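Local coordinates for protein importin subunit beta-1 (Saccharomyces cerevisiae, PDB 5OWU) that carries proteins into the nucleus as the beta subunit that associates with importin alpha, the adaptor that recognises classical nuclear localization signals in cargo, at residues A[542-556]-A[569-583]. Sequence-based numbering, arbitrary orientation.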
ATOM      1  N   ILE A 542       4.593  29.699  17.482  1.00 34.93           N
ATOM      2  CA  ILE A 542       3.673  28.724  16.904  1.00 30.98           C
ATOM      3  C   ILE A 542       2.544  28.442  17.884  1.00 29.16           C
ATOM      4  O   ILE A 542       1.359  28.450  17.524  1.00 30.26           O
ATOM      5  CB  ILE A 542       4.420  27.433  16.512  1.00 31.71           C
ATOM      6  CG1 ILE A 542       5.474  27.730  15.442  1.00 33.80           C
ATOM      7  CG2 ILE A 542       3.439  26.380  15.995  1.00 29.50           C
ATOM      8  CD1 ILE A 542       6.418  26.564  15.167  1.00 38.90           C
ATOM      9  N   SER A 543       2.896  28.234  19.154  1.00 30.83           N
ATOM     10  CA  SER A 543       1.887  27.882  20.147  1.00 36.87           C
ATOM     11  C   SER A 543       0.809  28.956  20.202  1.00 34.41           C
ATOM     12  O   SER A 543      -0.380  28.687  19.972  1.00 31.95           O
ATOM     13  CB  SER A 543       2.557  27.695  21.508  1.00 37.35           C
ATOM     14  OG  SER A 543       1.593  27.488  22.524  1.00 44.47           O
ATOM     15  N   THR A 544       1.235  30.203  20.441  1.00 36.40           N
ATOM     16  CA  THR A 544       0.322  31.341  20.435  1.00 40.76           C
ATOM     17  C   THR A 544      -0.537  31.346  19.184  1.00 35.22           C
ATOM     18  O   THR A 544      -1.757  31.546  19.257  1.00 34.85           O
ATOM     19  CB  THR A 544       1.123  32.645  20.535  1.00 42.81           C
ATOM     20  OG1 THR A 544       1.806  32.689  21.788  1.00 41.13           O
ATOM     21  CG2 THR A 544       0.222  33.874  20.418  1.00 43.14           C
ATOM     22  N   PHE A 545       0.078  31.104  18.024  1.00 33.93           N
ATOM     23  CA  PHE A 545      -0.664  31.198  16.776  1.00 27.31           C
ATOM     24  C   PHE A 545      -1.767  30.152  16.718  1.00 31.58           C
ATOM     25  O   PHE A 545      -2.907  30.459  16.346  1.00 34.40           O
ATOM     26  CB  PHE A 545       0.275  31.053  15.576  1.00 34.45           C
ATOM     27  CG  PHE A 545      -0.443  30.718  14.293  1.00 26.20           C
ATOM     28  CD1 PHE A 545      -1.174  31.680  13.619  1.00 33.04           C
ATOM     29  CD2 PHE A 545      -0.405  29.437  13.779  1.00 31.37           C
ATOM     30  CE1 PHE A 545      -1.842  31.367  12.446  1.00 35.45           C
ATOM     31  CE2 PHE A 545      -1.066  29.123  12.608  1.00 28.71           C
ATOM     32  CZ  PHE A 545      -1.784  30.076  11.945  1.00 31.81           C
ATOM     33  N   VAL A 546      -1.462  28.907  17.097  1.00 33.76           N
ATOM     34  CA  VAL A 546      -2.441  27.857  16.844  1.00 30.33           C
ATOM     35  C   VAL A 546      -3.595  27.965  17.833  1.00 30.26           C
ATOM     36  O   VAL A 546      -4.768  27.890  17.447  1.00 39.90           O
ATOM     37  CB  VAL A 546      -1.779  26.463  16.861  1.00 28.52           C
ATOM     38  CG1 VAL A 546      -0.810  26.334  15.680  1.00 29.91           C
ATOM     39  CG2 VAL A 546      -1.082  26.181  18.192  1.00 39.19           C
ATOM     40  N   MET A 547      -3.289  28.210  19.107  1.00 37.29           N
ATOM     41  CA  MET A 547      -4.345  28.397  20.098  1.00 32.50           C
ATOM     42  C   MET A 547      -5.287  29.514  19.666  1.00 38.74           C
ATOM     43  O   MET A 547      -6.489  29.289  19.465  1.00 39.89           O
ATOM     44  CB  MET A 547      -3.721  28.665  21.471  1.00 30.58           C
ATOM     45  CG  MET A 547      -2.991  27.431  22.008  1.00 35.15           C
ATOM     46  SD  MET A 547      -2.315  27.525  23.676  1.00 42.51           S
ATOM     47  CE  MET A 547      -1.271  28.980  23.587  1.00 51.44           C
ATOM     48  N   ASP A 548      -4.746  30.719  19.460  1.00 39.49           N
ATOM     49  CA  ASP A 548      -5.553  31.817  18.938  0.59 38.92           C
ATOM     50  C   ASP A 548      -6.312  31.382  17.688  1.00 38.20           C
ATOM     51  O   ASP A 548      -7.515  31.635  17.552  1.00 37.17           O
ATOM     52  CB  ASP A 548      -4.659  33.023  18.636  0.59 39.62           C
ATOM     53  CG  ASP A 548      -3.979  33.585  19.882  0.59 42.42           C
ATOM     54  OD1 ASP A 548      -3.972  32.905  20.930  0.59 44.68           O
ATOM     55  OD2 ASP A 548      -3.432  34.707  19.806  0.59 43.51           O
ATOM     56  N   LYS A 549      -5.624  30.698  16.770  1.00 39.12           N
ATOM     57  CA  LYS A 549      -6.268  30.332  15.513  1.00 32.65           C
ATOM     58  C   LYS A 549      -7.443  29.403  15.760  1.00 34.99           C
ATOM     59  O   LYS A 549      -8.506  29.545  15.139  1.00 33.03           O
ATOM     60  CB  LYS A 549      -5.258  29.681  14.573  1.00 30.99           C
ATOM     61  CG  LYS A 549      -5.760  29.522  13.144  1.00 34.44           C
ATOM     62  CD  LYS A 549      -5.825  30.872  12.436  1.00 33.95           C
ATOM     63  CE  LYS A 549      -6.429  30.738  11.056  1.00 36.70           C
ATOM     64  NZ  LYS A 549      -6.482  32.041  10.335  1.00 38.21           N
ATOM     65  N   LEU A 550      -7.280  28.447  16.674  1.00 28.81           N
ATOM     66  CA  LEU A 550      -8.405  27.587  17.001  1.00 29.49           C
ATOM     67  C   LEU A 550      -9.586  28.438  17.447  1.00 37.92           C
ATOM     68  O   LEU A 550     -10.705  28.291  16.938  1.00 30.85           O
ATOM     69  CB  LEU A 550      -8.003  26.578  18.080  1.00 32.78           C
ATOM     70  CG  LEU A 550      -9.033  25.516  18.469  1.00 34.18           C
ATOM     71  CD1 LEU A 550      -9.444  24.695  17.261  1.00 35.91           C
ATOM     72  CD2 LEU A 550      -8.484  24.615  19.582  1.00 33.74           C
ATOM     73  N   GLY A 551      -9.333  29.385  18.356  1.00 42.30           N
ATOM     74  CA  GLY A 551     -10.391  30.281  18.790  1.00 38.29           C
ATOM     75  C   GLY A 551     -11.082  30.931  17.616  1.00 37.81           C
ATOM     76  O   GLY A 551     -12.315  30.963  17.544  1.00 33.61           O
ATOM     77  N   GLN A 552     -10.298  31.408  16.650  1.00 39.47           N
ATOM     78  CA  GLN A 552     -10.885  32.110  15.519  1.00 32.90           C
ATOM     79  C   GLN A 552     -11.841  31.203  14.764  1.00 29.74           C
ATOM     80  O   GLN A 552     -12.965  31.604  14.432  1.00 29.55           O
ATOM     81  CB  GLN A 552      -9.780  32.626  14.603  1.00 37.71           C
ATOM     82  CG  GLN A 552     -10.278  33.458  13.454  1.00 51.93           C
ATOM     83  CD  GLN A 552      -9.178  33.776  12.475  1.00 50.76           C
ATOM     84  OE1 GLN A 552      -9.005  33.083  11.470  1.00 44.32           O
ATOM     85  NE2 GLN A 552      -8.415  34.820  12.769  1.00 46.27           N
ATOM     86  N   THR A 553     -11.430  29.953  14.516  1.00 30.87           N
ATOM     87  CA  THR A 553     -12.303  29.073  13.750  1.00 30.03           C
ATOM     88  C   THR A 553     -13.585  28.799  14.512  1.00 32.99           C
ATOM     89  O   THR A 553     -14.634  28.545  13.905  1.00 30.18           O
ATOM     90  CB  THR A 553     -11.605  27.753  13.408  1.00 28.80           C
ATOM     91  OG1 THR A 553     -11.335  27.013  14.608  1.00 36.60           O
ATOM     92  CG2 THR A 553     -10.308  28.005  12.633  1.00 25.07           C
ATOM     93  N   MET A 554     -13.533  28.866  15.834  1.00 26.85           N
ATOM     94  CA  MET A 554     -14.716  28.564  16.614  1.00 28.18           C
ATOM     95  C   MET A 554     -15.628  29.770  16.759  1.00 29.84           C
ATOM     96  O   MET A 554     -16.685  29.657  17.388  1.00 29.73           O
ATOM     97  CB  MET A 554     -14.297  28.013  17.972  1.00 32.34           C
ATOM     98  CG  MET A 554     -13.602  26.649  17.845  1.00 32.05           C
ATOM     99  SD  MET A 554     -12.923  26.073  19.419  1.00 42.17           S
ATOM    100  CE  MET A 554     -11.740  27.346  19.708  1.00 48.34           C
ATOM    101  N   SER A 555     -15.261  30.909  16.171  1.00 29.99           N
ATOM    102  CA  SER A 555     -16.167  32.045  16.075  1.00 29.02           C
ATOM    103  C   SER A 555     -17.032  31.991  14.821  1.00 30.25           C
ATOM    104  O   SER A 555     -17.889  32.863  14.637  1.00 26.90           O
ATOM    105  CB  SER A 555     -15.377  33.362  16.102  1.00 30.40           C
ATOM    106  OG  SER A 555     -14.733  33.625  14.861  1.00 31.45           O
ATOM    107  N   VAL A 556     -16.835  30.986  13.968  1.00 29.74           N
ATOM    108  CA  VAL A 556     -17.513  30.901  12.676  1.00 27.76           C
ATOM    109  C   VAL A 556     -18.877  30.258  12.869  1.00 30.60           C
ATOM    110  O   VAL A 556     -18.980  29.136  13.374  1.00 28.20           O
ATOM    111  CB  VAL A 556     -16.677  30.105  11.661  1.00 28.76           C
ATOM    112  CG1 VAL A 556     -17.452  29.886  10.353  1.00 28.69           C
ATOM    113  CG2 VAL A 556     -15.361  30.812  11.372  1.00 25.35           C
ATOM    114  N   LEU A 569     -13.817  24.217   6.666  1.00 27.32           N
ATOM    115  CA  LEU A 569     -13.645  24.579   8.067  1.00 29.03           C
ATOM    116  C   LEU A 569     -13.191  23.381   8.896  1.00 27.66           C
ATOM    117  O   LEU A 569     -12.295  23.504   9.740  1.00 29.58           O
ATOM    118  CB  LEU A 569     -14.951  25.156   8.619  1.00 26.91           C
ATOM    119  CG  LEU A 569     -14.939  25.546  10.097  1.00 32.90           C
ATOM    120  CD1 LEU A 569     -13.929  26.658  10.363  1.00 33.05           C
ATOM    121  CD2 LEU A 569     -16.334  25.963  10.538  1.00 34.25           C
ATOM    122  N   GLN A 570     -13.801  22.213   8.677  1.00 35.07           N
ATOM    123  CA  GLN A 570     -13.426  21.026   9.442  1.00 34.58           C
ATOM    124  C   GLN A 570     -11.969  20.642   9.191  1.00 29.35           C
ATOM    125  O   GLN A 570     -11.225  20.339  10.133  1.00 26.91           O
ATOM    126  CB  GLN A 570     -14.364  19.869   9.096  1.00 38.19           C
ATOM    127  CG  GLN A 570     -15.684  19.929   9.860  1.00 50.85           C
ATOM    128  CD  GLN A 570     -16.865  19.372   9.078  1.00 53.89           C
ATOM    129  OE1 GLN A 570     -16.699  18.794   8.003  1.00 62.16           O
ATOM    130  NE2 GLN A 570     -18.068  19.538   9.623  1.00 52.33           N
ATOM    131  N   GLU A 571     -11.543  20.643   7.922  1.00 32.77           N
ATOM    132  CA  GLU A 571     -10.144  20.336   7.608  1.00 28.71           C
ATOM    133  C   GLU A 571      -9.201  21.344   8.255  1.00 27.21           C
ATOM    134  O   GLU A 571      -8.140  20.968   8.763  1.00 29.67           O
ATOM    135  CB  GLU A 571      -9.940  20.305   6.092  1.00 38.33           C
ATOM    136  CG  GLU A 571      -8.474  20.249   5.617  1.00 40.23           C
ATOM    137  CD  GLU A 571      -7.796  18.920   5.921  1.00 52.54           C
ATOM    138  OE1 GLU A 571      -8.478  18.005   6.430  1.00 42.86           O
ATOM    139  OE2 GLU A 571      -6.579  18.794   5.649  1.00 43.74           O
ATOM    140  N   LEU A 572      -9.574  22.629   8.256  1.00 33.17           N
ATOM    141  CA  LEU A 572      -8.741  23.642   8.904  1.00 27.82           C
ATOM    142  C   LEU A 572      -8.624  23.387  10.402  1.00 24.76           C
ATOM    143  O   LEU A 572      -7.533  23.498  10.979  1.00 24.39           O
ATOM    144  CB  LEU A 572      -9.309  25.036   8.643  1.00 25.56           C
ATOM    145  CG  LEU A 572      -8.683  26.176   9.447  1.00 29.52           C
ATOM    146  CD1 LEU A 572      -7.165  26.264   9.195  1.00 30.00           C
ATOM    147  CD2 LEU A 572      -9.358  27.486   9.106  1.00 30.70           C
ATOM    148  N   GLN A 573      -9.736  23.056  11.058  1.00 25.71           N
ATOM    149  CA  GLN A 573      -9.670  22.779  12.490  1.00 26.34           C
ATOM    150  C   GLN A 573      -8.832  21.536  12.766  1.00 24.24           C
ATOM    151  O   GLN A 573      -8.111  21.477  13.767  1.00 25.83           O
ATOM    152  CB  GLN A 573     -11.076  22.620  13.064  1.00 28.20           C
ATOM    153  CG  GLN A 573     -11.879  23.903  13.019  1.00 24.38           C
ATOM    154  CD  GLN A 573     -13.223  23.761  13.688  1.00 33.85           C
ATOM    155  OE1 GLN A 573     -13.987  22.853  13.374  1.00 34.44           O
ATOM    156  NE2 GLN A 573     -13.517  24.657  14.618  1.00 35.66           N
ATOM    157  N   SER A 574      -8.920  20.534  11.891  1.00 29.27           N
ATOM    158  CA  SER A 574      -8.058  19.360  12.002  1.00 32.81           C
ATOM    159  C   SER A 574      -6.580  19.745  11.893  1.00 30.94           C
ATOM    160  O   SER A 574      -5.759  19.330  12.720  1.00 31.22           O
ATOM    161  CB  SER A 574      -8.455  18.344  10.928  1.00 33.47           C
ATOM    162  OG  SER A 574      -7.548  17.257  10.860  1.00 39.69           O
ATOM    163  N   ASN A 575      -6.224  20.548  10.883  1.00 27.50           N
ATOM    164  CA  ASN A 575      -4.842  21.018  10.749  1.00 22.65           C
ATOM    165  C   ASN A 575      -4.374  21.705  12.022  1.00 26.85           C
ATOM    166  O   ASN A 575      -3.274  21.430  12.539  1.00 29.99           O
ATOM    167  CB  ASN A 575      -4.713  21.990   9.567  1.00 24.70           C
ATOM    168  CG  ASN A 575      -5.143  21.387   8.236  1.00 29.18           C
ATOM    169  OD1 ASN A 575      -5.496  22.119   7.309  1.00 36.63           O
ATOM    170  ND2 ASN A 575      -5.122  20.062   8.132  1.00 40.62           N
ATOM    171  N   ILE A 576      -5.213  22.607  12.546  1.00 26.50           N
ATOM    172  CA  ILE A 576      -4.870  23.340  13.759  1.00 21.60           C
ATOM    173  C   ILE A 576      -4.656  22.375  14.916  1.00 28.08           C
ATOM    174  O   ILE A 576      -3.684  22.486  15.667  1.00 27.63           O
ATOM    175  CB  ILE A 576      -5.969  24.366  14.088  1.00 25.00           C
ATOM    176  CG1 ILE A 576      -6.006  25.467  13.021  1.00 29.63           C
ATOM    177  CG2 ILE A 576      -5.745  24.986  15.471  1.00 29.40           C
ATOM    178  CD1 ILE A 576      -7.260  26.315  13.074  1.00 29.59           C
ATOM    179  N   LEU A 577      -5.585  21.440  15.103  1.00 31.69           N
ATOM    180  CA  LEU A 577      -5.502  20.546  16.253  1.00 33.03           C
ATOM    181  C   LEU A 577      -4.278  19.638  16.160  1.00 31.97           C
ATOM    182  O   LEU A 577      -3.660  19.319  17.179  1.00 33.21           O
ATOM    183  CB  LEU A 577      -6.794  19.729  16.373  1.00 29.57           C
ATOM    184  CG  LEU A 577      -8.021  20.548  16.803  1.00 31.41           C
ATOM    185  CD1 LEU A 577      -9.311  19.819  16.503  1.00 34.25           C
ATOM    186  CD2 LEU A 577      -7.957  20.918  18.278  1.00 27.56           C
ATOM    187  N   THR A 578      -3.901  19.223  14.951  1.00 28.10           N
ATOM    188  CA  THR A 578      -2.687  18.422  14.786  1.00 32.23           C
ATOM    189  C   THR A 578      -1.457  19.204  15.242  1.00 32.26           C
ATOM    190  O   THR A 578      -0.650  18.715  16.055  1.00 30.38           O
ATOM    191  CB  THR A 578      -2.561  17.981  13.326  1.00 34.12           C
ATOM    192  OG1 THR A 578      -3.727  17.225  12.960  1.00 31.31           O
ATOM    193  CG2 THR A 578      -1.310  17.118  13.101  1.00 35.50           C
ATOM    194  N   VAL A 579      -1.308  20.440  14.752  1.00 30.82           N
ATOM    195  CA  VAL A 579      -0.167  21.242  15.199  1.00 28.25           C
ATOM    196  C   VAL A 579      -0.230  21.466  16.704  1.00 31.87           C
ATOM    197  O   VAL A 579       0.795  21.433  17.392  1.00 32.99           O
ATOM    198  CB  VAL A 579      -0.098  22.582  14.445  1.00 27.36           C
ATOM    199  CG1 VAL A 579       1.134  23.375  14.895  1.00 32.09           C
ATOM    200  CG2 VAL A 579      -0.053  22.351  12.953  1.00 29.08           C
ATOM    201  N   LEU A 580      -1.428  21.723  17.232  1.00 27.83           N
ATOM    202  CA  LEU A 580      -1.580  21.996  18.659  1.00 33.26           C
ATOM    203  C   LEU A 580      -1.165  20.794  19.492  1.00 25.14           C
ATOM    204  O   LEU A 580      -0.506  20.941  20.527  1.00 30.83           O
ATOM    205  CB  LEU A 580      -3.028  22.389  18.959  1.00 32.74           C
ATOM    206  CG  LEU A 580      -3.413  22.656  20.418  1.00 38.67           C
ATOM    207  CD1 LEU A 580      -2.568  23.763  21.023  1.00 37.72           C
ATOM    208  CD2 LEU A 580      -4.895  23.009  20.512  1.00 30.71           C
ATOM    209  N   ALA A 581      -1.537  19.591  19.056  1.00 26.81           N
ATOM    210  CA  ALA A 581      -1.094  18.395  19.757  1.00 28.32           C
ATOM    211  C   ALA A 581       0.424  18.309  19.762  1.00 32.73           C
ATOM    212  O   ALA A 581       1.033  17.995  20.796  1.00 30.16           O
ATOM    213  CB  ALA A 581      -1.706  17.148  19.119  1.00 30.85           C
ATOM    214  N   ALA A 582       1.061  18.607  18.618  1.00 33.32           N
ATOM    215  CA  ALA A 582       2.524  18.583  18.588  1.00 34.51           C
ATOM    216  C   ALA A 582       3.118  19.625  19.534  1.00 30.46           C
ATOM    217  O   ALA A 582       4.115  19.360  20.218  1.00 29.24           O
ATOM    218  CB  ALA A 582       3.038  18.800  17.162  1.00 32.94           C
ATOM    219  N   VAL A 583       2.523  20.820  19.582  1.00 28.41           N
ATOM    220  CA  VAL A 583       3.007  21.873  20.473  1.00 28.34           C
ATOM    221  C   VAL A 583       2.910  21.418  21.927  1.00 30.76           C
ATOM    222  O   VAL A 583       3.855  21.565  22.711  1.00 30.35           O
ATOM    223  CB  VAL A 583       2.215  23.174  20.237  1.00 30.57           C
ATOM    224  CG1 VAL A 583       2.467  24.196  21.348  1.00 34.87           C
ATOM    225  CG2 VAL A 583       2.579  23.780  18.890  1.00 37.50           C
TER
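Ile576 is a knob set among Val546, Lys549, Leu550 and Thr553, and its two branches divide the work. CG2, anti to the backbone N, lies 3.8 Å from Leu550 CB and against the carbonyl O of Val546. CD1 reaches off to the side of CG2, meeting Lys549 CG at 3.5 Å, where the side chains cross at about a right angle, and Thr553 CG2 at 3.5 Å. Toward one end, Val546 CG1 rests 3.6 Å from Val579 CG1, while Leu550 CD2 touches the methyls of Leu577 and Leu580; Val583 CG1 then closes on Ser543 CB at 3.5 Å. Toward the other end Thr553 is the reciprocal knob, among Leu569, Leu572, Gln573 and Ile576. With chi1 at 65°, its OG1 turns back to give a 2.7 Å hydrogen bond to Leu550 O and accepts one from Gln573 NE2 at 3.2 Å (161°), nearly in the plane of that amide. At the margin Lys549 NZ bonds Gln552 OE1 and Asn508. The axes of helix 542-553 and helix 569-583 come within 9.4 Å and cross at -145°, roughly antiparallel; helix 516-530 packs on Leu572 and Val579, and helix 595-607 on Leu580 and Met554. The HEAT 13 helices thus meet mainly through interlocked aliphatic branches, and the one hydrogen bond between the two segments lands on a hydroxyl already tied to its own helix, so a buried polar atom is satisfied from both sides.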